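Local atomic coordinates of arginine--tRNA ligase (Campylobacter jejuni, PDB entry 3FNR), a protein that catalyses the ATP-dependent attachment of L-arginine to tRNA(Arg), releasing AMP and diphosphate, as a monomeric class I aminoacyl-tRNA synthetase. Residues R309-C317 against L396-K404. The protein carries 1 engineered substitution. Numbering follows the deposited sequence.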
loop_
_atom_site.group_PDB
_atom_site.type_symbol
_atom_site.label_atom_id
_atom_site.label_comp_id
_atom_site.label_asym_id
_atom_site.label_seq_id
_atom_site.Cartn_x
_atom_site.Cartn_y
_atom_site.Cartn_z
ATOM N N ARG A 309 -9.321 0.141 -1.259
ATOM C CA ARG A 309 -8.429 1.234 -1.567
ATOM C C ARG A 309 -8.931 2.557 -0.983
ATOM O O ARG A 309 -8.136 3.447 -0.701
ATOM C CB ARG A 309 -8.226 1.359 -3.081
ATOM C CG ARG A 309 -7.475 0.192 -3.762
ATOM C CD ARG A 309 -6.100 -0.074 -3.164
ATOM N NE ARG A 309 -5.181 1.055 -3.325
ATOM C CZ ARG A 309 -4.146 1.086 -4.160
ATOM N NH1 ARG A 309 -3.877 0.047 -4.939
ATOM N NH2 ARG A 309 -3.377 2.171 -4.221
ATOM N N TYR A 310 -10.244 2.685 -0.804
ATOM C CA TYR A 310 -10.811 3.903 -0.242
ATOM C C TYR A 310 -10.718 3.895 1.276
ATOM O O TYR A 310 -10.148 4.812 1.873
ATOM C CB TYR A 310 -12.267 4.122 -0.670
ATOM C CG TYR A 310 -12.764 5.505 -0.272
ATOM C CD1 TYR A 310 -13.263 5.761 1.019
ATOM C CD2 TYR A 310 -12.688 6.569 -1.167
ATOM C CE1 TYR A 310 -13.680 7.045 1.395
ATOM C CE2 TYR A 310 -13.104 7.848 -0.807
ATOM C CZ TYR A 310 -13.593 8.079 0.470
ATOM O OH TYR A 310 -14.003 9.348 0.803
ATOM N N ILE A 311 -11.313 2.872 1.882
ATOM C CA ILE A 311 -11.452 2.753 3.320
ATOM C C ILE A 311 -10.095 2.839 3.995
ATOM O O ILE A 311 -9.928 3.595 4.948
ATOM C CB ILE A 311 -12.138 1.413 3.692
ATOM C CG1 ILE A 311 -13.601 1.429 3.255
ATOM C CG2 ILE A 311 -12.056 1.144 5.184
ATOM C CD1 ILE A 311 -14.222 0.042 3.144
ATOM N N PHE A 312 -9.115 2.107 3.462
ATOM C CA PHE A 312 -7.807 2.005 4.107
ATOM C C PHE A 312 -6.908 3.231 3.935
ATOM O O PHE A 312 -5.838 3.316 4.537
ATOM C CB PHE A 312 -7.110 0.692 3.722
ATOM C CG PHE A 312 -7.654 -0.505 4.457
ATOM C CD1 PHE A 312 -7.069 -0.929 5.643
ATOM C CD2 PHE A 312 -8.782 -1.173 3.998
ATOM C CE1 PHE A 312 -7.574 -2.019 6.341
ATOM C CE2 PHE A 312 -9.300 -2.260 4.699
ATOM C CZ PHE A 312 -8.690 -2.684 5.870
ATOM N N LEU A 313 -7.363 4.181 3.123
ATOM C CA LEU A 313 -6.662 5.440 2.918
ATOM C C LEU A 313 -7.347 6.605 3.633
ATOM O O LEU A 313 -6.791 7.696 3.712
ATOM C CB LEU A 313 -6.584 5.741 1.425
ATOM C CG LEU A 313 -5.446 6.629 0.942
ATOM C CD1 LEU A 313 -4.124 5.860 0.970
ATOM C CD2 LEU A 313 -5.763 7.134 -0.448
ATOM N N SER A 314 -8.529 6.348 4.187
ATOM C CA SER A 314 -9.490 7.404 4.514
ATOM C C SER A 314 -9.232 8.151 5.816
ATOM O O SER A 314 -9.884 9.156 6.091
ATOM C CB SER A 314 -10.922 6.843 4.504
ATOM O OG SER A 314 -11.095 5.901 5.550
ATOM N N LYS A 315 -8.296 7.671 6.619
ATOM C CA LYS A 315 -7.939 8.384 7.838
ATOM C C LYS A 315 -6.431 8.386 8.043
ATOM O O LYS A 315 -5.746 7.442 7.630
ATOM C CB LYS A 315 -8.685 7.797 9.052
ATOM C CG LYS A 315 -8.733 8.675 10.324
ATOM C CD LYS A 315 -9.617 9.937 10.209
ATOM C CE LYS A 315 -8.839 11.207 9.799
ATOM N NZ LYS A 315 -7.650 11.506 10.653
ATOM N N LYS A 316 -5.932 9.460 8.662
ATOM C CA LYS A 316 -4.511 9.633 8.998
ATOM C C LYS A 316 -3.889 8.339 9.527
ATOM O O LYS A 316 -4.465 7.676 10.400
ATOM C CB LYS A 316 -4.336 10.773 10.008
ATOM C CG LYS A 316 -2.907 11.277 10.194
ATOM C CD LYS A 316 -2.899 12.555 11.028
ATOM C CE LYS A 316 -1.535 13.236 11.039
ATOM N NZ LYS A 316 -0.596 12.633 12.028
ATOM N N CYS A 317 -2.722 8.005 8.973
ATOM C CA CYS A 317 -2.096 6.681 9.080
ATOM C C CYS A 317 -1.813 6.199 10.503
ATOM O O CYS A 317 -1.974 5.014 10.803
ATOM C CB CYS A 317 -0.808 6.645 8.249
ATOM S SG CYS A 317 -0.359 4.986 7.665
ATOM N N LEU A 396 -2.085 11.133 3.030
ATOM C CA LEU A 396 -2.780 10.610 1.855
ATOM C C LEU A 396 -4.308 10.671 1.948
ATOM O O LEU A 396 -4.983 10.619 0.926
ATOM C CB LEU A 396 -2.305 9.190 1.510
ATOM C CG LEU A 396 -0.802 9.021 1.262
ATOM C CD1 LEU A 396 -0.454 7.600 0.861
ATOM C CD2 LEU A 396 -0.289 10.000 0.225
ATOM N N GLN A 397 -4.839 10.801 3.165
ATOM C CA GLN A 397 -6.281 10.944 3.378
ATOM C C GLN A 397 -6.860 12.242 2.830
ATOM O O GLN A 397 -8.074 12.350 2.688
ATOM C CB GLN A 397 -6.656 10.767 4.858
ATOM C CG GLN A 397 -6.396 11.975 5.762
ATOM C CD GLN A 397 -4.923 12.158 6.119
ATOM O OE1 GLN A 397 -4.103 11.249 5.946
ATOM N NE2 GLN A 397 -4.584 13.336 6.626
ATOM N N LYS A 398 -5.997 13.208 2.512
ATOM C CA LYS A 398 -6.394 14.420 1.794
ATOM C C LYS A 398 -6.924 14.110 0.389
ATOM O O LYS A 398 -7.720 14.874 -0.165
ATOM C CB LYS A 398 -5.222 15.409 1.694
ATOM C CG LYS A 398 -4.665 15.927 3.025
ATOM C CD LYS A 398 -5.282 17.262 3.436
ATOM C CE LYS A 398 -4.577 17.875 4.651
ATOM N NZ LYS A 398 -3.158 18.258 4.368
ATOM N N ILE A 399 -6.481 13.001 -0.199
ATOM C CA ILE A 399 -6.987 12.605 -1.518
ATOM C C ILE A 399 -8.485 12.175 -1.485
ATOM O O ILE A 399 -9.286 12.758 -2.222
ATOM C CB ILE A 399 -6.062 11.577 -2.261
ATOM C CG1 ILE A 399 -4.620 12.089 -2.360
ATOM C CG2 ILE A 399 -6.588 11.284 -3.663
ATOM C CD1 ILE A 399 -3.629 11.044 -2.937
ATOM N N PRO A 400 -8.870 11.168 -0.648
ATOM C CA PRO A 400 -10.315 10.911 -0.461
ATOM C C PRO A 400 -11.135 12.122 0.016
ATOM O O PRO A 400 -12.265 12.299 -0.446
ATOM C CB PRO A 400 -10.351 9.817 0.616
ATOM C CG PRO A 400 -9.037 9.164 0.557
ATOM C CD PRO A 400 -8.055 10.189 0.105
ATOM N N ASP A 401 -10.581 12.932 0.919
ATOM C CA ASP A 401 -11.260 14.146 1.411
ATOM C C ASP A 401 -11.588 15.137 0.291
ATOM O O ASP A 401 -12.678 15.712 0.272
ATOM C CB ASP A 401 -10.421 14.864 2.470
ATOM C CG ASP A 401 -10.360 14.114 3.792
ATOM O OD1 ASP A 401 -9.559 14.533 4.660
ATOM O OD2 ASP A 401 -11.089 13.110 3.965
ATOM N N TYR A 402 -10.630 15.334 -0.615
ATOM C CA TYR A 402 -10.789 16.221 -1.762
ATOM C C TYR A 402 -11.929 15.716 -2.635
ATOM O O TYR A 402 -12.797 16.483 -3.055
ATOM C CB TYR A 402 -9.483 16.282 -2.579
ATOM C CG TYR A 402 -9.632 16.934 -3.948
ATOM C CD1 TYR A 402 -9.594 18.316 -4.090
ATOM C CD2 TYR A 402 -9.814 16.162 -5.094
ATOM C CE1 TYR A 402 -9.748 18.920 -5.347
ATOM C CE2 TYR A 402 -9.973 16.750 -6.344
ATOM C CZ TYR A 402 -9.943 18.124 -6.466
ATOM O OH TYR A 402 -10.088 18.693 -7.712
ATOM N N LEU A 403 -11.899 14.414 -2.897
ATOM C CA LEU A 403 -12.807 13.765 -3.814
ATOM C C LEU A 403 -14.231 13.760 -3.278
ATOM O O LEU A 403 -15.180 13.995 -4.035
ATOM C CB LEU A 403 -12.322 12.344 -4.034
ATOM C CG LEU A 403 -12.009 11.852 -5.444
ATOM C CD1 LEU A 403 -11.607 12.969 -6.402
ATOM C CD2 LEU A 403 -10.926 10.809 -5.329
ATOM N N LYS A 404 -14.364 13.482 -1.979
ATOM C CA LYS A 404 -15.635 13.558 -1.260
ATOM C C LYS A 404 -16.303 14.914 -1.432
ATOM O O LYS A 404 -17.471 14.997 -1.816
ATOM C CB LYS A 404 -15.415 13.325 0.234
ATOM C CG LYS A 404 -15.846 11.975 0.740
ATOM C CD LYS A 404 -15.989 11.978 2.268
ATOM C CE LYS A 404 -14.676 12.328 2.977
ATOM N NZ LYS A 404 -14.798 12.282 4.465
HETATM O O HOH W 1 -14.095 9.137 3.828
HETATM O O HOH W 2 -2.273 9.474 6.126
#
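Leu313 wedges its branched apolar end between Leu396 and Pro400, forming the tight part of a contact without direct hydrogen bonds. Chi1 (-155°) swings its isobutyl group toward 396-404: CD1 lies 3.8 Å from Leu396 CB, while CD2 sits between Leu396 O and Pro400 CD. Proline suits the N-terminal end of helix 398-416, where early N-H groups lack a carbonyl one turn back in the helix; its rigid ring also packs well, Pro400 CB meeting the apolar Tyr310 ring obliquely, 3.7 Å from CE2. Gln397 CA approaches Leu313 O at 3.3 Å in a bent CH···O contact.

Toward solvent, water and long polar chains take over. Buried Tyr310 sends its hydroxyl to this edge, crossing exposed Lys404 at about a right angle, Tyr310 OH 3.2 Å from Lys404 CG. Lysine packs through its aliphatic chain, and its NZ weakly shares a water with that hydroxyl. Gln397 packs directly on the loop through CB and its bent chain; a second water links OE1 (2.6 Å) to Cys317 N.

The contact joins the catalytic domain to the DALR anticodon-binding domain. Helix 336-353 touches Tyr310, helix 50-65 packs against Leu313 and Leu396, and Cys317 pairs through its backbone with Gln273 of strand 267-279.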